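Local coordinates for subtilase cytotoxin, subunit B (Escherichia coli, PDB 3DWA), which forms the pentameric, probably glycan-binding B subunit of an AB5 toxin, which as in related toxins would carry the A subunit to host cells, at residues C[29-34]-C[91-96]; C[22-27]-C[83-88]. All coordinates share one frame; numbering follows the deposited sequence.

Going from the N terminus, strand 14-24 supplies with its end and the following turn the first half of interaction 2; strand 27-35 comes straight back beside it and supplies the first half of interaction 1. After strand 41-47, helix 57-70 and strand 73-79, residues 83-88 return to close interaction 2, a loop of 55 residues, and residues 91-96, at and beyond the end of helix 86-91, close interaction 1. The segments alternate, so the two loops cross. Together they set the start of the short helix, and the chain just beyond its end, against neighbouring strands of one antiparallel sheet. Their centres are 11 Å apart, and both contacts also touch the second subunit.

Interaction 1 (C[29-34]-C[91-96]); sequences YFCIEG and ALTSNA
Leu92 swings CG opposite its carbonyl carbon (chi1 -66°) and sends one methyl to Tyr29 and the other to Cys31. Tyr29 answers from the strand with CG between its backbone N and carbonyl carbon (chi1 71°), a torsion that places the ring beside Leu92. The two side chains approach from opposite directions: CD1 of Leu92 lies 3.7 Å from Tyr29 CE1, oblique to the ring, and 3.8 Å from Tyr29 OH. The other methyl, Leu92 CD2, rests 4.1 Å from Cys31 SG. That sulfur also meets Thr93 CG2 at 3.9 Å, so Cys31 sits against two consecutive residues of the connection. The fold here is a curled antiparallel sheet with helices packed on it, consistent with the OB fold of AB5 toxin B subunits: strand 27-35 lies against the link from helix 86-91 to strand 96-102, and Leu92 is where the chain leaves helical geometry. Thr93 OG1 accepts from the backbone N two residues further on, Asn95 N, at 3.1 Å in a nearly straight bond (169°), an ST turn that leaves CG2 for the sulfur. No hydrogen bond spans the two segments; van der Waals touches carry the contact. Cys31 SG is tied by a disulfide to Cys45 on strand 41-47, which limits its movement, while Tyr29 OH is hydrogen-bonded to Trp2 NE1 of the second subunit.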
ATOM      1  N   TYR C  29       0.071   8.033  15.249  1.00 21.99           N
ATOM      2  CA  TYR C  29       1.535   8.294  15.167  1.00 21.13           C
ATOM      3  C   TYR C  29       2.304   6.972  15.098  1.00 20.61           C
ATOM      4  O   TYR C  29       1.736   5.908  15.354  1.00 20.08           O
ATOM      5  CB  TYR C  29       2.061   9.123  16.382  1.00 21.57           C
ATOM      6  CG  TYR C  29       2.081   8.320  17.663  1.00 19.66           C
ATOM      7  CD1 TYR C  29       3.198   7.525  18.023  1.00 21.25           C
ATOM      8  CD2 TYR C  29       1.014   8.364  18.511  1.00 18.54           C
ATOM      9  CE1 TYR C  29       3.188   6.764  19.187  1.00 18.46           C
ATOM     10  CE2 TYR C  29       0.985   7.634  19.672  1.00 19.67           C
ATOM     11  CZ  TYR C  29       2.088   6.845  20.013  1.00 20.04           C
ATOM     12  OH  TYR C  29       2.017   6.117  21.158  1.00 21.01           O
ATOM     13  N   PHE C  30       3.578   7.043  14.715  1.00 19.84           N
ATOM     14  CA  PHE C  30       4.476   5.895  14.855  1.00 20.29           C
ATOM     15  C   PHE C  30       5.823   6.438  15.341  1.00 20.87           C
ATOM     16  O   PHE C  30       6.125   7.626  15.173  1.00 21.31           O
ATOM     17  CB  PHE C  30       4.584   5.056  13.535  1.00 17.79           C
ATOM     18  CG  PHE C  30       5.449   5.695  12.469  1.00 19.65           C
ATOM     19  CD1 PHE C  30       6.802   5.350  12.356  1.00 12.76           C
ATOM     20  CD2 PHE C  30       4.905   6.625  11.564  1.00 14.08           C
ATOM     21  CE1 PHE C  30       7.621   5.976  11.400  1.00 15.35           C
ATOM     22  CE2 PHE C  30       5.705   7.246  10.620  1.00 16.44           C
ATOM     23  CZ  PHE C  30       7.069   6.904  10.521  1.00 18.49           C
ATOM     24  N   CYS C  31       6.614   5.580  15.960  1.00 22.68           N
ATOM     25  CA  CYS C  31       7.913   5.943  16.472  1.00 22.43           C
ATOM     26  C   CYS C  31       8.831   4.802  16.047  1.00 21.86           C
ATOM     27  O   CYS C  31       8.432   3.645  16.072  1.00 20.49           O
ATOM     28  CB  CYS C  31       7.850   6.116  18.020  1.00 23.25           C
ATOM     29  SG  CYS C  31       9.403   6.827  18.760  1.00 30.60           S
ATOM     30  N   ILE C  32      10.035   5.126  15.596  1.00 21.14           N
ATOM     31  CA  ILE C  32      11.038   4.092  15.312  1.00 21.47           C
ATOM     32  C   ILE C  32      12.218   4.213  16.272  1.00 22.78           C
ATOM     33  O   ILE C  32      12.473   5.279  16.792  1.00 21.99           O
ATOM     34  CB  ILE C  32      11.560   4.192  13.864  1.00 20.39           C
ATOM     35  CG1 ILE C  32      12.057   5.609  13.586  1.00 21.21           C
ATOM     36  CG2 ILE C  32      10.461   3.783  12.865  1.00 18.33           C
ATOM     37  CD1 ILE C  32      12.641   5.788  12.207  1.00 20.45           C
ATOM     38  N   GLU C  33      12.926   3.111  16.510  1.00 24.62           N
ATOM     39  CA  GLU C  33      14.212   3.193  17.177  1.00 25.84           C
ATOM     40  C   GLU C  33      15.231   2.592  16.234  1.00 25.55           C
ATOM     41  O   GLU C  33      14.946   1.642  15.506  1.00 24.96           O
ATOM     42  CB  GLU C  33      14.192   2.486  18.529  1.00 27.36           C
ATOM     43  CG  GLU C  33      15.518   2.545  19.320  1.00 33.13           C
ATOM     44  CD  GLU C  33      15.802   1.210  20.019  1.00 43.24           C
ATOM     45  OE1 GLU C  33      14.927   0.727  20.794  1.00 46.50           O
ATOM     46  OE2 GLU C  33      16.880   0.621  19.763  1.00 46.84           O
ATOM     47  N   GLY C  34      16.398   3.211  16.159  1.00 25.69           N
ATOM     48  CA  GLY C  34      17.463   2.654  15.349  1.00 26.30           C
ATOM     49  C   GLY C  34      18.763   2.660  16.122  1.00 26.91           C
ATOM     50  O   GLY C  34      18.882   3.385  17.094  1.00 26.87           O
ATOM     51  N   ALA C  91       8.148   8.250  27.696  1.00 32.99           N
ATOM     52  CA  ALA C  91       8.022   6.924  27.126  1.00 31.43           C
ATOM     53  C   ALA C  91       8.766   6.783  25.803  1.00 30.19           C
ATOM     54  O   ALA C  91       9.368   5.740  25.521  1.00 30.50           O
ATOM     55  CB  ALA C  91       6.539   6.583  26.953  1.00 31.85           C
ATOM     56  N   LEU C  92       8.706   7.832  24.991  1.00 28.92           N
ATOM     57  CA  LEU C  92       9.126   7.774  23.593  1.00 27.44           C
ATOM     58  C   LEU C  92      10.235   8.780  23.331  1.00 27.45           C
ATOM     59  O   LEU C  92      11.382   8.510  23.639  1.00 27.38           O
ATOM     60  CB  LEU C  92       7.915   7.975  22.648  1.00 26.63           C
ATOM     61  CG  LEU C  92       6.868   6.855  22.690  1.00 25.71           C
ATOM     62  CD1 LEU C  92       5.594   7.279  21.919  1.00 26.43           C
ATOM     63  CD2 LEU C  92       7.461   5.562  22.106  1.00 23.16           C
ATOM     64  N   THR C  93       9.906   9.945  22.776  1.00 27.21           N
ATOM     65  CA  THR C  93      10.934  10.942  22.444  1.00 26.60           C
ATOM     66  C   THR C  93      10.264  12.276  22.106  1.00 26.90           C
ATOM     67  O   THR C  93       9.067  12.294  21.781  1.00 25.86           O
ATOM     68  CB  THR C  93      11.822  10.442  21.249  1.00 27.27           C
ATOM     69  OG1 THR C  93      12.769  11.427  20.898  1.00 28.91           O
ATOM     70  CG2 THR C  93      11.020  10.146  20.029  1.00 26.15           C
ATOM     71  N   SER C  94      11.035  13.375  22.136  1.00 25.68           N
ATOM     72  CA  SER C  94      10.529  14.656  21.647  1.00 24.28           C
ATOM     73  C   SER C  94      10.832  14.845  20.173  1.00 23.15           C
ATOM     74  O   SER C  94      10.328  15.803  19.581  1.00 23.01           O
ATOM     75  CB  SER C  94      11.127  15.832  22.449  1.00 23.90           C
ATOM     76  OG  SER C  94      12.399  16.215  21.953  1.00 25.74           O
ATOM     77  N   ASN C  95      11.658  13.953  19.591  1.00 21.99           N
ATOM     78  CA  ASN C  95      12.108  14.072  18.201  1.00 21.31           C
ATOM     79  C   ASN C  95      11.026  13.805  17.171  1.00 21.44           C
ATOM     80  O   ASN C  95      10.405  12.756  17.194  1.00 21.02           O
ATOM     81  CB  ASN C  95      13.314  13.169  17.865  1.00 20.40           C
ATOM     82  CG  ASN C  95      14.551  13.435  18.753  1.00 23.70           C
ATOM     83  OD1 ASN C  95      14.719  14.529  19.309  1.00 18.84           O
ATOM     84  ND2 ASN C  95      15.395  12.402  18.914  1.00 22.80           N
ATOM     85  N   ALA C  96      10.839  14.744  16.242  1.00 21.25           N
ATOM     86  CA  ALA C  96      10.055  14.477  15.045  1.00 21.17           C
ATOM     87  C   ALA C  96      10.958  13.854  14.012  1.00 21.27           C
ATOM     88  O   ALA C  96      12.104  14.258  13.861  1.00 21.09           O
ATOM     89  CB  ALA C  96       9.427  15.788  14.487  1.00 21.79           C
TER

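Interaction 2 (C[22-27]-C[83-88]); sequences GQIDNK and WTYPPF
One face of the Tyr85 ring carries Pro87 CD, 3.6 Å above the plane and over its centre, which should restrict how the ring can turn; from the other segment the CD1 methyl of Ile24 meets the Tyr85 and Phe88 rings obliquely, 3.7 Å from Tyr85 CD2 and 4.1 Å from Phe88 CD1. Ile24 reaches the two aromatics because its chain is extended, CG1 anti to the backbone N (chi1 179°) and CD1 continuing outward (chi2 167°), and CD1 is the isoleucine atom that meets both rings. The isoleucine stands at the end of strand 14-24, where a type I' turn from Ile24 to Lys27 forms a beta hairpin with strand 27-35. Two backbone bonds close the turn: Ile24 N to Lys27 O and Lys27 N to Ile24 O, each 3.0 Å. Facing Ile24, Tyr85 occupies the N-cap position of helix 86-91 and Phe88 lies in its first turn, so the hairpin tip meets the start of the helix. Phe88 is buried, its ring edge-to-face with Tyr29, whereas Tyr85 is exposed. Trp2 of the second subunit packs on both Ile24 and Pro87.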
ATOM      1  N   GLY C  22       0.765   4.010  17.608  1.00 19.38           N
ATOM      2  CA  GLY C  22      -0.387   4.266  18.462  1.00 19.93           C
ATOM      3  C   GLY C  22      -1.193   5.463  18.004  1.00 20.46           C
ATOM      4  O   GLY C  22      -1.185   5.818  16.818  1.00 20.16           O
ATOM      5  N   GLN C  23      -1.943   6.045  18.940  1.00 22.40           N
ATOM      6  CA  GLN C  23      -2.762   7.222  18.685  1.00 23.58           C
ATOM      7  C   GLN C  23      -2.680   8.138  19.916  1.00 24.07           C
ATOM      8  O   GLN C  23      -2.590   7.660  21.026  1.00 22.49           O
ATOM      9  CB  GLN C  23      -4.204   6.798  18.469  1.00 24.30           C
ATOM     10  CG  GLN C  23      -5.176   7.913  18.155  1.00 26.63           C
ATOM     11  CD  GLN C  23      -6.566   7.373  17.838  1.00 31.00           C
ATOM     12  OE1 GLN C  23      -6.725   6.515  16.963  1.00 30.73           O
ATOM     13  NE2 GLN C  23      -7.572   7.865  18.550  1.00 27.65           N
ATOM     14  N   ILE C  24      -2.721   9.450  19.701  1.00 25.28           N
ATOM     15  CA  ILE C  24      -2.857  10.405  20.808  1.00 26.90           C
ATOM     16  C   ILE C  24      -3.635  11.595  20.269  1.00 27.20           C
ATOM     17  O   ILE C  24      -3.351  12.071  19.167  1.00 27.87           O
ATOM     18  CB  ILE C  24      -1.471  10.896  21.342  1.00 26.83           C
ATOM     19  CG1 ILE C  24      -1.667  11.903  22.483  1.00 27.12           C
ATOM     20  CG2 ILE C  24      -0.650  11.560  20.201  1.00 26.62           C
ATOM     21  CD1 ILE C  24      -0.380  12.223  23.303  1.00 27.29           C
ATOM     22  N   ASP C  25      -4.603  12.083  21.037  1.00 28.51           N
ATOM     23  CA  ASP C  25      -5.384  13.270  20.627  1.00 30.59           C
ATOM     24  C   ASP C  25      -6.039  13.159  19.224  1.00 29.67           C
ATOM     25  O   ASP C  25      -5.934  14.055  18.370  1.00 29.13           O
ATOM     26  CB  ASP C  25      -4.526  14.535  20.770  1.00 32.19           C
ATOM     27  CG  ASP C  25      -5.355  15.827  20.732  1.00 38.47           C
ATOM     28  OD1 ASP C  25      -6.439  15.858  21.368  1.00 46.61           O
ATOM     29  OD2 ASP C  25      -4.916  16.802  20.079  1.00 43.66           O
ATOM     30  N   ASN C  26      -6.689  12.021  18.996  1.00 29.10           N
ATOM     31  CA  ASN C  26      -7.302  11.694  17.703  1.00 29.35           C
ATOM     32  C   ASN C  26      -6.322  11.608  16.514  1.00 28.68           C
ATOM     33  O   ASN C  26      -6.754  11.617  15.376  1.00 28.79           O
ATOM     34  CB  ASN C  26      -8.419  12.704  17.373  1.00 29.49           C
ATOM     35  CG  ASN C  26      -9.557  12.074  16.646  1.00 31.81           C
ATOM     36  OD1 ASN C  26     -10.115  11.078  17.119  1.00 38.56           O
ATOM     37  ND2 ASN C  26      -9.927  12.633  15.499  1.00 30.63           N
ATOM     38  N   LYS C  27      -5.018  11.511  16.771  1.00 28.17           N
ATOM     39  CA  LYS C  27      -4.016  11.498  15.707  1.00 28.35           C
ATOM     40  C   LYS C  27      -3.185  10.214  15.706  1.00 26.97           C
ATOM     41  O   LYS C  27      -2.553   9.910  16.718  1.00 26.06           O
ATOM     42  CB  LYS C  27      -3.060  12.694  15.890  1.00 29.64           C
ATOM     43  CG  LYS C  27      -3.423  13.896  15.051  1.00 35.38           C
ATOM     44  CD  LYS C  27      -3.876  15.095  15.877  1.00 43.22           C
ATOM     45  CE  LYS C  27      -4.611  16.104  14.975  1.00 45.81           C
ATOM     46  NZ  LYS C  27      -5.507  15.382  13.972  1.00 48.98           N
ATOM     47  N   TRP C  83       7.723  17.187  20.061  1.00 31.97           N
ATOM     48  CA  TRP C  83       6.615  16.671  20.877  1.00 31.77           C
ATOM     49  C   TRP C  83       6.783  17.196  22.299  1.00 32.73           C
ATOM     50  O   TRP C  83       7.914  17.262  22.788  1.00 32.25           O
ATOM     51  CB  TRP C  83       6.541  15.133  20.810  1.00 31.12           C
ATOM     52  CG  TRP C  83       6.732  14.649  19.371  1.00 30.60           C
ATOM     53  CD1 TRP C  83       7.731  13.857  18.901  1.00 30.24           C
ATOM     54  CD2 TRP C  83       5.922  14.989  18.239  1.00 29.79           C
ATOM     55  NE1 TRP C  83       7.585  13.662  17.545  1.00 28.67           N
ATOM     56  CE2 TRP C  83       6.491  14.356  17.113  1.00 29.63           C
ATOM     57  CE3 TRP C  83       4.758  15.758  18.067  1.00 28.72           C
ATOM     58  CZ2 TRP C  83       5.950  14.486  15.829  1.00 28.12           C
ATOM     59  CZ3 TRP C  83       4.230  15.880  16.794  1.00 29.40           C
ATOM     60  CH2 TRP C  83       4.828  15.245  15.692  1.00 29.33           C
ATOM     61  N   THR C  84       5.673  17.566  22.945  1.00 33.78           N
ATOM     62  CA  THR C  84       5.729  18.299  24.230  1.00 36.01           C
ATOM     63  C   THR C  84       4.998  17.625  25.401  1.00 36.15           C
ATOM     64  O   THR C  84       5.379  17.818  26.563  1.00 37.61           O
ATOM     65  CB  THR C  84       5.271  19.783  24.106  1.00 36.00           C
ATOM     66  OG1 THR C  84       3.926  19.837  23.638  1.00 36.97           O
ATOM     67  CG2 THR C  84       6.136  20.538  23.133  1.00 37.81           C
ATOM     68  N   TYR C  85       3.975  16.818  25.108  1.00 36.41           N
ATOM     69  CA  TYR C  85       3.251  16.096  26.164  1.00 35.57           C
ATOM     70  C   TYR C  85       4.275  15.269  26.963  1.00 35.89           C
ATOM     71  O   TYR C  85       4.867  14.348  26.419  1.00 34.89           O
ATOM     72  CB  TYR C  85       2.127  15.228  25.553  1.00 35.69           C
ATOM     73  CG  TYR C  85       1.208  14.552  26.559  1.00 34.39           C
ATOM     74  CD1 TYR C  85       0.452  15.301  27.466  1.00 34.94           C
ATOM     75  CD2 TYR C  85       1.102  13.151  26.598  1.00 33.76           C
ATOM     76  CE1 TYR C  85      -0.386  14.670  28.397  1.00 34.68           C
ATOM     77  CE2 TYR C  85       0.276  12.508  27.513  1.00 33.12           C
ATOM     78  CZ  TYR C  85      -0.463  13.271  28.418  1.00 35.24           C
ATOM     79  OH  TYR C  85      -1.269  12.626  29.327  1.00 32.88           O
ATOM     80  N   PRO C  86       4.481  15.608  28.267  1.00 35.78           N
ATOM     81  CA  PRO C  86       5.535  14.975  29.090  1.00 34.91           C
ATOM     82  C   PRO C  86       5.500  13.435  29.211  1.00 33.46           C
ATOM     83  O   PRO C  86       6.542  12.811  29.070  1.00 33.38           O
ATOM     84  CB  PRO C  86       5.389  15.667  30.473  1.00 35.04           C
ATOM     85  CG  PRO C  86       4.673  16.939  30.196  1.00 36.02           C
ATOM     86  CD  PRO C  86       3.727  16.619  29.039  1.00 36.36           C
ATOM     87  N   PRO C  87       4.326  12.818  29.489  1.00 32.93           N
ATOM     88  CA  PRO C  87       4.298  11.357  29.447  1.00 31.77           C
ATOM     89  C   PRO C  87       4.738  10.769  28.084  1.00 30.54           C
ATOM     90  O   PRO C  87       5.407   9.752  28.031  1.00 30.17           O
ATOM     91  CB  PRO C  87       2.818  11.028  29.740  1.00 32.23           C
ATOM     92  CG  PRO C  87       2.307  12.214  30.486  1.00 32.85           C
ATOM     93  CD  PRO C  87       3.010  13.376  29.876  1.00 32.83           C
ATOM     94  N   PHE C  88       4.350  11.408  26.993  1.00 30.60           N
ATOM     95  CA  PHE C  88       4.746  10.961  25.658  1.00 29.69           C
ATOM     96  C   PHE C  88       6.259  11.091  25.461  1.00 29.86           C
ATOM     97  O   PHE C  88       6.916  10.165  24.956  1.00 27.84           O
ATOM     98  CB  PHE C  88       4.001  11.757  24.609  1.00 28.37           C
ATOM     99  CG  PHE C  88       4.233  11.289  23.202  1.00 29.10           C
ATOM    100  CD1 PHE C  88       3.280  10.524  22.566  1.00 25.96           C
ATOM    101  CD2 PHE C  88       5.404  11.650  22.488  1.00 27.17           C
ATOM    102  CE1 PHE C  88       3.479  10.100  21.245  1.00 24.76           C
ATOM    103  CE2 PHE C  88       5.588  11.239  21.154  1.00 27.41           C
ATOM    104  CZ  PHE C  88       4.604  10.454  20.543  1.00 25.06           C
TER